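Local coordinates for protein diguanylate cyclase DosC (PDB 4ZVA) that probably senses oxygen through a haem-binding globin domain and makes the bacterial second messenger cyclic di-GMP as a diguanylate cyclase, at residues A[8-13]-A[132-137]; A[119-122]-A[127-130]. One frame throughout, in Å; residues are numbered along the deposited sequence.

How the interactions relate
Both contacts draw on helix 125-147, and interaction 2 lies inside the long chain loop that interaction 1 closes, their centres about 15 Å apart. Interaction 1 is partly buried: the N-terminal helix 2-13 lies antiparallel to the middle of helix 125-147, and leucine, valine and phenylalanine give it an apolar seam. Interaction 2 lies at the surface, where the corner between helices 100-119 and 125-147 is crossed by a lysine hydrogen-bonded to a backbone carbonyl. The chemistry follows the place: apolar contacts between helices far apart in sequence, a charged donor at a turn near solvent. Both also touch the second subunit along helix 125-147.

Interaction 1: A[8-13]-A[132-137]; sequences TGLVEQ and YHFSIN
L10 reaches from the N-terminal helix onto N137, and its backbone O faces the edge of the F134 ring, joining two helical segments that run almost antiparallel, at 171°, with axes 10.8 Å apart. Its CG stands anti to the backbone N (chi1 176°), which directs both methyls at the partner helix. CD1 lies 3.7 Å from N137 CB, while CD2 rests 3.7 Å from N137 C, so the leucine fork meets mainly CB and the backbone of N137, with CD1 also brushing ND2 of its amide. A branched apolar residue suits this place because both of its tips find a surface.

F134 works from the other helix. Its ring presents CE1 edge-on to the leucine's helix, 4.0 Å from L10 O and 4.1 Å from V11 CA, both near the ring plane. V11 adds CG2 at 4.5 Å from F134 CE1, a looser touch, as befits a compact side chain set beside the ring.

The tight part is thus the L10 fork on N137, although both residues keep some exposure; the asparagine can serve at such a margin, giving its CB to the leucine while keeping a polar amide. The buried half, F134 with V11, is looser between these two helices and is filled in by helix 16-43, whose R19 and A22 pack on F134, R19 also meeting V11. V76 closes over V11 from a loop, and beyond N137 stands Y132 of the second subunit, on the dimer side of helix 125-147.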
loop_
_atom_site.group_PDB
_atom_site.type_symbol
_atom_site.label_atom_id
_atom_site.label_comp_id
_atom_site.label_asym_id
_atom_site.label_seq_id
_atom_site.Cartn_x
_atom_site.Cartn_y
_atom_site.Cartn_z
ATOM N N THR A 8 -17.058 1.406 1.673
ATOM C CA THR A 8 -18.085 1.666 2.676
ATOM C C THR A 8 -17.812 0.895 3.959
ATOM O O THR A 8 -17.894 1.448 5.057
ATOM C CB THR A 8 -19.487 1.290 2.160
ATOM O OG1 THR A 8 -19.843 2.151 1.072
ATOM C CG2 THR A 8 -20.523 1.419 3.264
ATOM N N GLY A 9 -17.499 -0.389 3.812
ATOM C CA GLY A 9 -17.172 -1.234 4.945
ATOM C C GLY A 9 -15.991 -0.702 5.734
ATOM O O GLY A 9 -16.016 -0.690 6.961
ATOM N N LEU A 10 -14.958 -0.256 5.024
ATOM C CA LEU A 10 -13.763 0.290 5.662
ATOM C C LEU A 10 -14.089 1.484 6.557
ATOM O O LEU A 10 -13.608 1.574 7.686
ATOM C CB LEU A 10 -12.734 0.698 4.606
ATOM C CG LEU A 10 -11.476 1.375 5.149
ATOM C CD1 LEU A 10 -10.693 0.423 6.039
ATOM C CD2 LEU A 10 -10.612 1.883 4.006
ATOM N N VAL A 11 -14.921 2.388 6.051
ATOM C CA VAL A 11 -15.333 3.560 6.816
ATOM C C VAL A 11 -16.211 3.143 7.990
ATOM O O VAL A 11 -16.053 3.636 9.107
ATOM C CB VAL A 11 -16.094 4.571 5.932
ATOM C CG1 VAL A 11 -16.618 5.736 6.766
ATOM C CG2 VAL A 11 -15.201 5.069 4.802
ATOM N N GLU A 12 -17.128 2.219 7.724
ATOM C CA GLU A 12 -18.059 1.724 8.732
ATOM C C GLU A 12 -17.365 0.984 9.874
ATOM O O GLU A 12 -17.820 1.034 11.017
ATOM C CB GLU A 12 -19.091 0.806 8.073
ATOM C CG GLU A 12 -20.246 1.544 7.423
ATOM C CD GLU A 12 -21.239 0.604 6.771
ATOM O OE1 GLU A 12 -21.115 -0.623 6.969
ATOM O OE2 GLU A 12 -22.140 1.092 6.056
ATOM N N GLN A 13 -16.273 0.293 9.564
ATOM C CA GLN A 13 -15.571 -0.506 10.566
ATOM C C GLN A 13 -14.705 0.354 11.488
ATOM O O GLN A 13 -14.472 -0.005 12.642
ATOM C CB GLN A 13 -14.709 -1.578 9.890
ATOM C CG GLN A 13 -15.489 -2.741 9.268
ATOM C CD GLN A 13 -16.134 -3.662 10.293
ATOM O OE1 GLN A 13 -15.997 -3.469 11.501
ATOM N NE2 GLN A 13 -16.843 -4.675 9.807
ATOM N N TYR A 132 -3.245 5.322 11.362
ATOM C CA TYR A 132 -2.344 4.933 10.289
ATOM C C TYR A 132 -2.941 3.785 9.471
ATOM O O TYR A 132 -2.844 3.774 8.246
ATOM C CB TYR A 132 -0.984 4.541 10.868
ATOM C CG TYR A 132 0.029 4.054 9.862
ATOM C CD1 TYR A 132 0.502 4.889 8.860
ATOM C CD2 TYR A 132 0.535 2.763 9.932
ATOM C CE1 TYR A 132 1.441 4.446 7.943
ATOM C CE2 TYR A 132 1.471 2.312 9.026
ATOM C CZ TYR A 132 1.921 3.153 8.034
ATOM O OH TYR A 132 2.854 2.697 7.133
ATOM N N HIS A 133 -3.571 2.835 10.155
ATOM C CA HIS A 133 -4.221 1.708 9.483
ATOM C C HIS A 133 -5.353 2.160 8.566
ATOM O O HIS A 133 -5.390 1.795 7.391
ATOM C CB HIS A 133 -4.761 0.714 10.511
ATOM C CG HIS A 133 -5.649 -0.341 9.924
ATOM N ND1 HIS A 133 -6.989 -0.438 10.227
ATOM C CD2 HIS A 133 -5.388 -1.335 9.041
ATOM C CE1 HIS A 133 -7.516 -1.454 9.563
ATOM N NE2 HIS A 133 -6.566 -2.013 8.837
ATOM N N PHE A 134 -6.271 2.954 9.108
ATOM C CA PHE A 134 -7.372 3.500 8.319
ATOM C C PHE A 134 -6.851 4.271 7.114
ATOM O O PHE A 134 -7.384 4.150 6.010
ATOM C CB PHE A 134 -8.260 4.408 9.177
ATOM C CG PHE A 134 -9.362 5.077 8.406
ATOM C CD1 PHE A 134 -10.525 4.387 8.099
ATOM C CD2 PHE A 134 -9.240 6.392 7.987
ATOM C CE1 PHE A 134 -11.542 4.995 7.389
ATOM C CE2 PHE A 134 -10.255 7.006 7.276
ATOM C CZ PHE A 134 -11.408 6.306 6.976
ATOM N N SER A 135 -5.798 5.052 7.333
ATOM C CA SER A 135 -5.202 5.863 6.279
ATOM C C SER A 135 -4.582 4.997 5.186
ATOM O O SER A 135 -4.771 5.261 4.003
ATOM C CB SER A 135 -4.145 6.803 6.860
ATOM O OG SER A 135 -4.723 7.715 7.784
ATOM N N ILE A 136 -3.831 3.974 5.584
ATOM C CA ILE A 136 -3.205 3.078 4.616
ATOM C C ILE A 136 -4.266 2.362 3.781
ATOM O O ILE A 136 -4.186 2.334 2.553
ATOM C CB ILE A 136 -2.301 2.032 5.297
ATOM C CG1 ILE A 136 -1.058 2.702 5.886
ATOM C CG2 ILE A 136 -1.874 0.964 4.300
ATOM C CD1 ILE A 136 -0.204 3.423 4.857
ATOM N N ASN A 137 -5.264 1.796 4.451
ATOM C CA ASN A 137 -6.332 1.084 3.760
ATOM C C ASN A 137 -7.139 2.007 2.850
ATOM O O ASN A 137 -7.561 1.603 1.768
ATOM C CB ASN A 137 -7.249 0.398 4.773
ATOM C CG ASN A 137 -6.668 -0.902 5.297
ATOM O OD1 ASN A 137 -5.484 -1.184 5.114
ATOM N ND2 ASN A 137 -7.496 -1.692 5.966
#

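Interaction 2: A[119-122]-A[127-130]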
loop_
_atom_site.group_PDB
_atom_site.type_symbol
_atom_site.label_atom_id
_atom_site.label_comp_id
_atom_site.label_asym_id
_atom_site.label_seq_id
_atom_site.Cartn_x
_atom_site.Cartn_y
_atom_site.Cartn_z
ATOM N N PHE A 119 3.104 9.781 13.260
ATOM C CA PHE A 119 3.963 9.419 14.378
ATOM C C PHE A 119 4.266 10.635 15.256
ATOM O O PHE A 119 4.392 10.511 16.475
ATOM C CB PHE A 119 5.263 8.794 13.870
ATOM C CG PHE A 119 6.120 8.206 14.956
ATOM C CD1 PHE A 119 5.911 6.908 15.392
ATOM C CD2 PHE A 119 7.129 8.952 15.542
ATOM C CE1 PHE A 119 6.696 6.364 16.392
ATOM C CE2 PHE A 119 7.917 8.412 16.544
ATOM C CZ PHE A 119 7.700 7.118 16.968
ATOM N N SER A 120 4.363 11.808 14.630
ATOM C CA SER A 120 4.723 13.039 15.331
ATOM C C SER A 120 3.535 13.702 16.016
ATOM O O SER A 120 3.697 14.708 16.706
ATOM C CB SER A 120 5.358 14.042 14.361
ATOM O OG SER A 120 6.528 13.515 13.762
ATOM N N SER A 121 2.339 13.155 15.816
ATOM C CA SER A 121 1.151 13.718 16.449
ATOM C C SER A 121 1.181 13.460 17.948
ATOM O O SER A 121 1.988 12.664 18.431
ATOM C CB SER A 121 -0.123 13.139 15.833
ATOM O OG SER A 121 -0.239 11.757 16.110
ATOM N N ASP A 122 0.285 14.115 18.680
ATOM C CA ASP A 122 0.248 13.973 20.129
ATOM C C ASP A 122 -0.792 12.945 20.559
ATOM O O ASP A 122 -1.124 12.840 21.738
ATOM C CB ASP A 122 -0.038 15.325 20.786
ATOM C CG ASP A 122 1.085 16.325 20.570
ATOM O OD1 ASP A 122 2.264 15.911 20.605
ATOM O OD2 ASP A 122 0.790 17.521 20.363
ATOM N N GLU A 127 -3.931 5.061 19.248
ATOM C CA GLU A 127 -4.641 5.899 18.291
ATOM C C GLU A 127 -3.853 6.039 16.993
ATOM O O GLU A 127 -4.421 5.954 15.904
ATOM C CB GLU A 127 -4.924 7.279 18.893
ATOM C CG GLU A 127 -5.980 7.243 19.984
ATOM C CD GLU A 127 -6.128 8.563 20.714
ATOM O OE1 GLU A 127 -5.211 9.409 20.625
ATOM O OE2 GLU A 127 -7.166 8.750 21.380
ATOM N N LYS A 128 -2.545 6.243 17.116
ATOM C CA LYS A 128 -1.674 6.367 15.950
ATOM C C LYS A 128 -1.750 5.130 15.061
ATOM O O LYS A 128 -1.803 5.238 13.841
ATOM C CB LYS A 128 -0.228 6.605 16.384
ATOM C CG LYS A 128 0.023 7.962 17.034
ATOM C CD LYS A 128 1.462 8.073 17.510
ATOM C CE LYS A 128 1.744 9.437 18.123
ATOM N NZ LYS A 128 3.121 9.512 18.681
ATOM N N LEU A 129 -1.757 3.957 15.685
ATOM C CA LEU A 129 -1.836 2.693 14.956
ATOM C C LEU A 129 -3.120 2.593 14.140
ATOM O O LEU A 129 -3.098 2.226 12.966
ATOM C CB LEU A 129 -1.751 1.514 15.926
ATOM C CG LEU A 129 -1.952 0.123 15.314
ATOM C CD1 LEU A 129 -0.845 -0.198 14.320
ATOM C CD2 LEU A 129 -2.042 -0.943 16.399
ATOM N N GLN A 130 -4.241 2.917 14.776
ATOM C CA GLN A 130 -5.539 2.821 14.125
ATOM C C GLN A 130 -5.736 3.899 13.063
ATOM O O GLN A 130 -6.357 3.652 12.028
ATOM C CB GLN A 130 -6.649 2.892 15.172
ATOM C CG GLN A 130 -6.662 1.685 16.093
ATOM C CD GLN A 130 -7.863 1.662 17.010
ATOM O OE1 GLN A 130 -7.980 2.484 17.918
ATOM N NE2 GLN A 130 -8.766 0.716 16.778
#
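K128 leaves helix 125-147 with CG anti to its carbonyl carbon (chi1 -69°) and stays extended beyond CG, which carries NZ across to F119 O; S121, with chi1 66°, turns OG toward the lysine stem. This is a helix-loop-helix corner of the globin fold, in which the end of helix 100-119 is tied to the start of the next helix. NZ donates a hydrogen bond of 2.7 Å to F119 O, a carbonyl in the last turn, where helical N-H partners run out. A positive charge there probably also complements the partial negative charge of the helix end.

The aliphatic part of the lysine is used as well. K128 CE lies 3.7 Å from S121 OG and 3.3 Å from S121 O, so the small serine lets the chain pass close by. S121 OG has its strongest polar partner in I118 O, a hydrogen bond back to the end of helix 100-119. On the following helix, E127 OE1 accepts from S124 N.

A methionine in place of K128 would probably leave F119 O without its side-chain donor and the helix end without a compensating charge. L129 of the second subunit packs on both F119 and K128. The ammonium also sits over the F119 ring, 5.0 Å from NZ to its centroid, a weak cation-pi attraction at most. At F119 O the C=O...NZ angle is 142°, with NZ tilted 29° from the carbonyl plane.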